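Local coordinates for protein Thf1 (Thermosynechococcus elongatus, PDB 5MJW), which may take part in the biogenesis of photosynthetic membranes and belongs to the THF1 family, at residues H55-N60 against K147-H152; A113-Y118 against A137-L142. All blocks are in the same frame, centred on the assembly; numbering follows the deposited sequence.

In the fold
Both contacts belong to the helical body of Thf1, and along the chain interaction 2 is nested within the loop closed by interaction 1. Their centres lie about 20 Å apart and their nearest atoms about 6 Å, so they do not touch, but they share neighbours. Leu68 on helix 67-80 meets His152 from interaction 1 and both Ser141 and Leu142 from interaction 2. Helix 150-161 is a second bridge: its first turn is capped at interaction 1, and further along it Phe159 packs on Trp115 and Leu139 of interaction 2. Interaction 1 joins the C-terminal end of helix 42-59 to the start of helix 150-161, whereas interaction 2 connects the two loops flanking helix 123-131.

Interaction 1 (H55-N60 against K147-H152); sequences HLLRVN and KYSRLH
Lys147 meets Asn60 with its hydrocarbon chain instead of its charge: the two side chains cross at about a right angle, and the lysine CD methylene lies over the flat of the amide, 3.2 Å from Asn60 ND2. The neighbouring methylene follows at nearly the same separation, Lys147 CE to Asn60 ND2 being 3.3 Å. A bend at the last torsion of the lysine (chi4 62°) leaves the ammonium farther off, with NZ 4.1 Å from Asn60 ND2. The other end of the amide is engaged by its own chain, since Asn60 OD1 accepts from the backbone N of Asp62, and Asp62 also bonds to the Lys147 backbone. Replacing Asn60 by alanine removes the amide and would probably uncover the lysine methylenes and leave the Asp62 backbone N without its side-chain acceptor. Deeper in, Leu57 reaches from the last turns of helix 42-59 to Ser149, and its CD2 rests 3.7 Å from Ser149 CB. That serine is the N-cap of helix 150-161 and forms a capping box with His152. Ser149 OG accepts from Leu151 N at 3.1 Å in a fairly straight bond (158° at the hydrogen), while Ser149 N gives a weak bond to His152 ND1, 3.2 Å away, from the edge of the imidazole and in its plane. The chi1 of Ser149 (166°) sets OG opposite the serine's own backbone N, where it meets Leu151 N; Leu57 CD2 touches the same Ser149 OG at 3.8 Å. Phe63 and Phe69 pack on Leu57 as well, and Phe69 of helix 67-80 also touches Leu151 and the His152 ring. Tyr148, whose CB points away from segment 55-60, packs on Lys188 and Val189 of helix 186-213, and its hydroxyl bonds to Asp192.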
loop_
_atom_site.group_PDB
_atom_site.type_symbol
_atom_site.label_atom_id
_atom_site.label_comp_id
_atom_site.label_asym_id
_atom_site.label_seq_id
_atom_site.Cartn_x
_atom_site.Cartn_y
_atom_site.Cartn_z
ATOM N N HIS A 55 11.823 -5.750 2.511
ATOM C CA HIS A 55 13.031 -6.439 2.966
ATOM C C HIS A 55 13.951 -5.539 3.796
ATOM O O HIS A 55 14.332 -5.909 4.906
ATOM C CB HIS A 55 13.803 -6.992 1.774
ATOM C CG HIS A 55 15.068 -7.690 2.147
ATOM N ND1 HIS A 55 15.098 -9.011 2.525
ATOM C CD2 HIS A 55 16.347 -7.252 2.197
ATOM C CE1 HIS A 55 16.344 -9.359 2.788
ATOM N NE2 HIS A 55 17.122 -8.309 2.598
ATOM N N LEU A 56 14.287 -4.361 3.265
ATOM C CA LEU A 56 15.252 -3.458 3.913
ATOM C C LEU A 56 14.752 -2.968 5.261
ATOM O O LEU A 56 15.511 -2.910 6.226
ATOM C CB LEU A 56 15.561 -2.252 3.031
ATOM C CG LEU A 56 16.404 -2.519 1.793
ATOM C CD1 LEU A 56 16.540 -1.217 1.010
ATOM C CD2 LEU A 56 17.765 -3.095 2.156
ATOM N N LEU A 57 13.472 -2.628 5.306
ATOM C CA LEU A 57 12.787 -2.242 6.536
ATOM C C LEU A 57 12.814 -3.359 7.572
ATOM O O LEU A 57 13.063 -3.137 8.750
ATOM C CB LEU A 57 11.333 -1.888 6.210
ATOM C CG LEU A 57 10.407 -1.523 7.357
ATOM C CD1 LEU A 57 10.879 -0.245 8.033
ATOM C CD2 LEU A 57 8.983 -1.392 6.843
ATOM N N ARG A 58 12.583 -4.567 7.109
ATOM C CA ARG A 58 12.297 -5.678 7.977
ATOM C C ARG A 58 13.524 -6.340 8.608
ATOM O O ARG A 58 13.408 -7.015 9.631
ATOM C CB ARG A 58 11.509 -6.668 7.171
ATOM C CG ARG A 58 10.771 -7.661 7.981
ATOM C CD ARG A 58 9.689 -8.296 7.136
ATOM N NE ARG A 58 9.408 -9.619 7.671
ATOM C CZ ARG A 58 10.211 -10.671 7.520
ATOM N NH1 ARG A 58 11.342 -10.590 6.805
ATOM N NH2 ARG A 58 9.864 -11.832 8.061
ATOM N N VAL A 59 14.694 -6.152 8.014
ATOM C CA VAL A 59 15.937 -6.621 8.636
ATOM C C VAL A 59 16.404 -5.680 9.755
ATOM O O VAL A 59 17.220 -6.069 10.597
ATOM C CB VAL A 59 17.056 -6.864 7.592
ATOM C CG1 VAL A 59 16.634 -7.979 6.642
ATOM C CG2 VAL A 59 17.428 -5.590 6.830
ATOM N N ASN A 60 15.882 -4.453 9.747
ATOM C CA ASN A 60 16.127 -3.463 10.796
ATOM C C ASN A 60 15.585 -3.921 12.166
ATOM O O ASN A 60 14.442 -4.371 12.274
ATOM C CB ASN A 60 15.470 -2.140 10.389
ATOM C CG ASN A 60 15.972 -0.961 11.181
ATOM O OD1 ASN A 60 15.785 -0.884 12.396
ATOM N ND2 ASN A 60 16.587 -0.015 10.492
ATOM N N LYS A 147 9.964 1.542 13.997
ATOM C CA LYS A 147 10.666 2.336 12.982
ATOM C C LYS A 147 9.712 2.781 11.870
ATOM O O LYS A 147 8.906 1.991 11.377
ATOM C CB LYS A 147 11.829 1.554 12.363
ATOM C CG LYS A 147 12.597 2.328 11.292
ATOM C CD LYS A 147 13.829 1.583 10.800
ATOM C CE LYS A 147 14.370 2.198 9.515
ATOM N NZ LYS A 147 14.802 3.610 9.714
ATOM N N TYR A 148 9.836 4.040 11.469
ATOM C CA TYR A 148 8.940 4.630 10.500
ATOM C C TYR A 148 9.297 4.215 9.068
ATOM O O TYR A 148 10.467 4.073 8.720
ATOM C CB TYR A 148 8.924 6.160 10.623
ATOM C CG TYR A 148 8.113 6.829 9.540
ATOM C CD1 TYR A 148 6.715 6.856 9.594
ATOM C CD2 TYR A 148 8.742 7.396 8.430
ATOM C CE1 TYR A 148 5.973 7.454 8.580
ATOM C CE2 TYR A 148 8.012 7.992 7.424
ATOM C CZ TYR A 148 6.631 8.017 7.495
ATOM O OH TYR A 148 5.935 8.621 6.474
ATOM N N SER A 149 8.253 4.046 8.261
ATOM C CA SER A 149 8.347 3.693 6.853
ATOM C C SER A 149 7.281 4.492 6.139
ATOM O O SER A 149 6.247 4.809 6.728
ATOM C CB SER A 149 8.070 2.204 6.660
ATOM O OG SER A 149 7.836 1.895 5.297
ATOM N N ARG A 150 7.504 4.791 4.864
ATOM C CA ARG A 150 6.463 5.450 4.077
ATOM C C ARG A 150 5.199 4.582 3.918
ATOM O O ARG A 150 4.129 5.113 3.658
ATOM C CB ARG A 150 7.004 5.989 2.737
ATOM C CG ARG A 150 7.418 4.946 1.716
ATOM C CD ARG A 150 6.393 4.796 0.606
ATOM N NE ARG A 150 6.542 3.521 -0.085
ATOM C CZ ARG A 150 5.699 3.047 -1.004
ATOM N NH1 ARG A 150 4.636 3.751 -1.396
ATOM N NH2 ARG A 150 5.929 1.858 -1.552
ATOM N N LEU A 151 5.312 3.269 4.128
ATOM C CA LEU A 151 4.135 2.380 4.152
ATOM C C LEU A 151 3.190 2.658 5.327
ATOM O O LEU A 151 1.983 2.471 5.206
ATOM C CB LEU A 151 4.553 0.905 4.157
ATOM C CG LEU A 151 5.182 0.420 2.855
ATOM C CD1 LEU A 151 5.959 -0.877 3.074
ATOM C CD2 LEU A 151 4.134 0.239 1.767
ATOM N N HIS A 152 3.732 3.089 6.458
ATOM C CA HIS A 152 2.887 3.541 7.564
ATOM C C HIS A 152 2.030 4.746 7.160
ATOM O O HIS A 152 0.862 4.817 7.517
ATOM C CB HIS A 152 3.732 3.868 8.790
ATOM C CG HIS A 152 4.367 2.664 9.410
ATOM N ND1 HIS A 152 5.730 2.527 9.549
ATOM C CD2 HIS A 152 3.822 1.523 9.891
ATOM C CE1 HIS A 152 5.996 1.363 10.114
ATOM N NE2 HIS A 152 4.855 0.733 10.330
#

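Interaction 2 (A113-Y118 against A137-L142)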
loop_
_atom_site.group_PDB
_atom_site.type_symbol
_atom_site.label_atom_id
_atom_site.label_comp_id
_atom_site.label_asym_id
_atom_site.label_seq_id
_atom_site.Cartn_x
_atom_site.Cartn_y
_atom_site.Cartn_z
ATOM N N ALA A 113 -8.053 -5.521 6.632
ATOM C CA ALA A 113 -9.518 -5.553 6.667
ATOM C C ALA A 113 -10.121 -5.195 8.034
ATOM O O ALA A 113 -11.286 -4.809 8.100
ATOM C CB ALA A 113 -10.035 -6.913 6.203
ATOM N N SER A 114 -9.349 -5.318 9.114
ATOM C CA SER A 114 -9.827 -4.915 10.449
ATOM C C SER A 114 -10.003 -3.395 10.630
ATOM O O SER A 114 -10.662 -2.975 11.575
ATOM C CB SER A 114 -8.934 -5.492 11.566
ATOM O OG SER A 114 -7.683 -4.834 11.657
ATOM N N TRP A 115 -9.426 -2.582 9.742
ATOM C CA TRP A 115 -9.676 -1.132 9.743
ATOM C C TRP A 115 -11.047 -0.746 9.165
ATOM O O TRP A 115 -11.453 0.411 9.303
ATOM C CB TRP A 115 -8.580 -0.374 8.984
ATOM C CG TRP A 115 -7.221 -0.478 9.601
ATOM C CD1 TRP A 115 -6.334 -1.488 9.430
ATOM C CD2 TRP A 115 -6.584 0.474 10.467
ATOM N NE1 TRP A 115 -5.186 -1.242 10.139
ATOM C CE2 TRP A 115 -5.311 -0.045 10.788
ATOM C CE3 TRP A 115 -6.967 1.705 11.011
ATOM C CZ2 TRP A 115 -4.416 0.621 11.630
ATOM C CZ3 TRP A 115 -6.070 2.374 11.853
ATOM C CH2 TRP A 115 -4.815 1.826 12.154
ATOM N N GLN A 116 -11.734 -1.689 8.503
ATOM C CA GLN A 116 -13.108 -1.486 7.997
ATOM C C GLN A 116 -14.069 -1.089 9.113
ATOM O O GLN A 116 -14.949 -0.261 8.908
ATOM C CB GLN A 116 -13.640 -2.745 7.299
ATOM C CG GLN A 116 -12.954 -3.080 5.978
ATOM C CD GLN A 116 -13.380 -4.427 5.407
ATOM O OE1 GLN A 116 -14.457 -4.943 5.720
ATOM N NE2 GLN A 116 -12.531 -5.000 4.554
ATOM N N GLN A 117 -13.892 -1.704 10.280
ATOM C CA GLN A 117 -14.466 -1.255 11.561
ATOM C C GLN A 117 -14.694 0.269 11.678
ATOM O O GLN A 117 -15.745 0.694 12.141
ATOM C CB GLN A 117 -13.544 -1.748 12.688
ATOM C CG GLN A 117 -13.931 -1.410 14.125
ATOM C CD GLN A 117 -12.863 -1.852 15.118
ATOM O OE1 GLN A 117 -11.940 -2.598 14.767
ATOM N NE2 GLN A 117 -12.981 -1.392 16.367
ATOM N N TYR A 118 -13.721 1.075 11.242
ATOM C CA TYR A 118 -13.788 2.550 11.347
ATOM C C TYR A 118 -14.388 3.292 10.137
ATOM O O TYR A 118 -14.323 4.526 10.085
ATOM C CB TYR A 118 -12.394 3.128 11.646
ATOM C CG TYR A 118 -11.693 2.447 12.798
ATOM C CD1 TYR A 118 -12.231 2.486 14.088
ATOM C CD2 TYR A 118 -10.500 1.755 12.602
ATOM C CE1 TYR A 118 -11.600 1.854 15.146
ATOM C CE2 TYR A 118 -9.861 1.123 13.656
ATOM C CZ TYR A 118 -10.418 1.167 14.923
ATOM O OH TYR A 118 -9.780 0.534 15.964
ATOM N N ALA A 137 -8.342 -1.816 18.857
ATOM C CA ALA A 137 -7.500 -2.326 17.795
ATOM C C ALA A 137 -8.345 -2.363 16.490
ATOM O O ALA A 137 -9.549 -2.673 16.551
ATOM C CB ALA A 137 -6.977 -3.719 18.162
ATOM N N PRO A 138 -7.757 -2.061 15.325
ATOM C CA PRO A 138 -6.342 -1.740 15.142
ATOM C C PRO A 138 -5.959 -0.253 15.284
ATOM O O PRO A 138 -4.810 0.090 15.003
ATOM C CB PRO A 138 -6.101 -2.180 13.703
ATOM C CG PRO A 138 -7.386 -1.808 13.034
ATOM C CD PRO A 138 -8.442 -2.218 14.030
ATOM N N LEU A 139 -6.874 0.618 15.710
ATOM C CA LEU A 139 -6.545 2.039 15.839
ATOM C C LEU A 139 -5.356 2.285 16.771
ATOM O O LEU A 139 -4.504 3.123 16.477
ATOM C CB LEU A 139 -7.756 2.850 16.302
ATOM C CG LEU A 139 -7.553 4.347 16.490
ATOM C CD1 LEU A 139 -7.038 4.987 15.214
ATOM C CD2 LEU A 139 -8.858 4.992 16.934
ATOM N N ASN A 140 -5.290 1.533 17.871
ATOM C CA ASN A 140 -4.173 1.616 18.836
ATOM C C ASN A 140 -2.771 1.444 18.221
ATOM O O ASN A 140 -1.786 1.928 18.786
ATOM C CB ASN A 140 -4.352 0.584 19.965
ATOM C CG ASN A 140 -4.172 -0.854 19.488
ATOM O OD1 ASN A 140 -4.356 -1.168 18.301
ATOM N ND2 ASN A 140 -3.806 -1.735 20.410
ATOM N N SER A 141 -2.683 0.754 17.082
ATOM C CA SER A 141 -1.400 0.554 16.379
ATOM C C SER A 141 -0.701 1.834 15.880
ATOM O O SER A 141 0.459 1.767 15.476
ATOM C CB SER A 141 -1.574 -0.404 15.201
ATOM O OG SER A 141 -2.287 0.229 14.145
ATOM N N LEU A 142 -1.380 2.983 15.903
ATOM C CA LEU A 142 -0.712 4.263 15.635
ATOM C C LEU A 142 0.333 4.653 16.704
ATOM O O LEU A 142 1.238 5.433 16.411
ATOM C CB LEU A 142 -1.736 5.383 15.449
ATOM C CG LEU A 142 -2.694 5.242 14.259
ATOM C CD1 LEU A 142 -3.760 6.325 14.286
ATOM C CD2 LEU A 142 -1.941 5.300 12.941
#
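Pro138 points the CG corner of its ring at the face of the Trp115 indole, CG 3.4 Å from the centroid of the five-membered ring and only 7° off the normal, a CH-pi contact. Beyond the proline the six-membered part of the indole reaches Leu139, with Trp115 CZ3 4.4 Å from Leu139 CD1. On another side of the proline stands Tyr118, whose CE2 is 3.6 Å from Pro138 CD and whose CZ is 3.4 Å from Leu139 CB. The tyrosine ring meets both residues obliquely. With CG anti to its carbonyl carbon (chi1 -50°), Tyr118 delivers its hydroxyl to the backbone, and Leu139 N donates to Tyr118 OH over 2.9 Å. The same hydroxyl bonds to Ser136, so one phenol ties down the chain on either side of the Ala137-Pro138 peptide. At the indole rim, Ser141 OG approaches Trp115 CZ2 to 3.3 Å near the ring plane while donating to Pro138 O at 2.7 Å, nearly along the C=O axis. Pro138 O also receives Ser141 N, and this double grip fixes the opening turn of the 3-10 segment 139-142. Trp115 NE1 points elsewhere, to Pro67 O, and Ser114 OG, bonded to Asp111 O, borders the proline at 3.3 Å from Pro138 CG. The peptide before Pro138 is cis, and the whole arrangement is a CH-pi contact between a cis-proline and a tryptophan face, joining the loops that flank helix 123-131 in this all-helical fold.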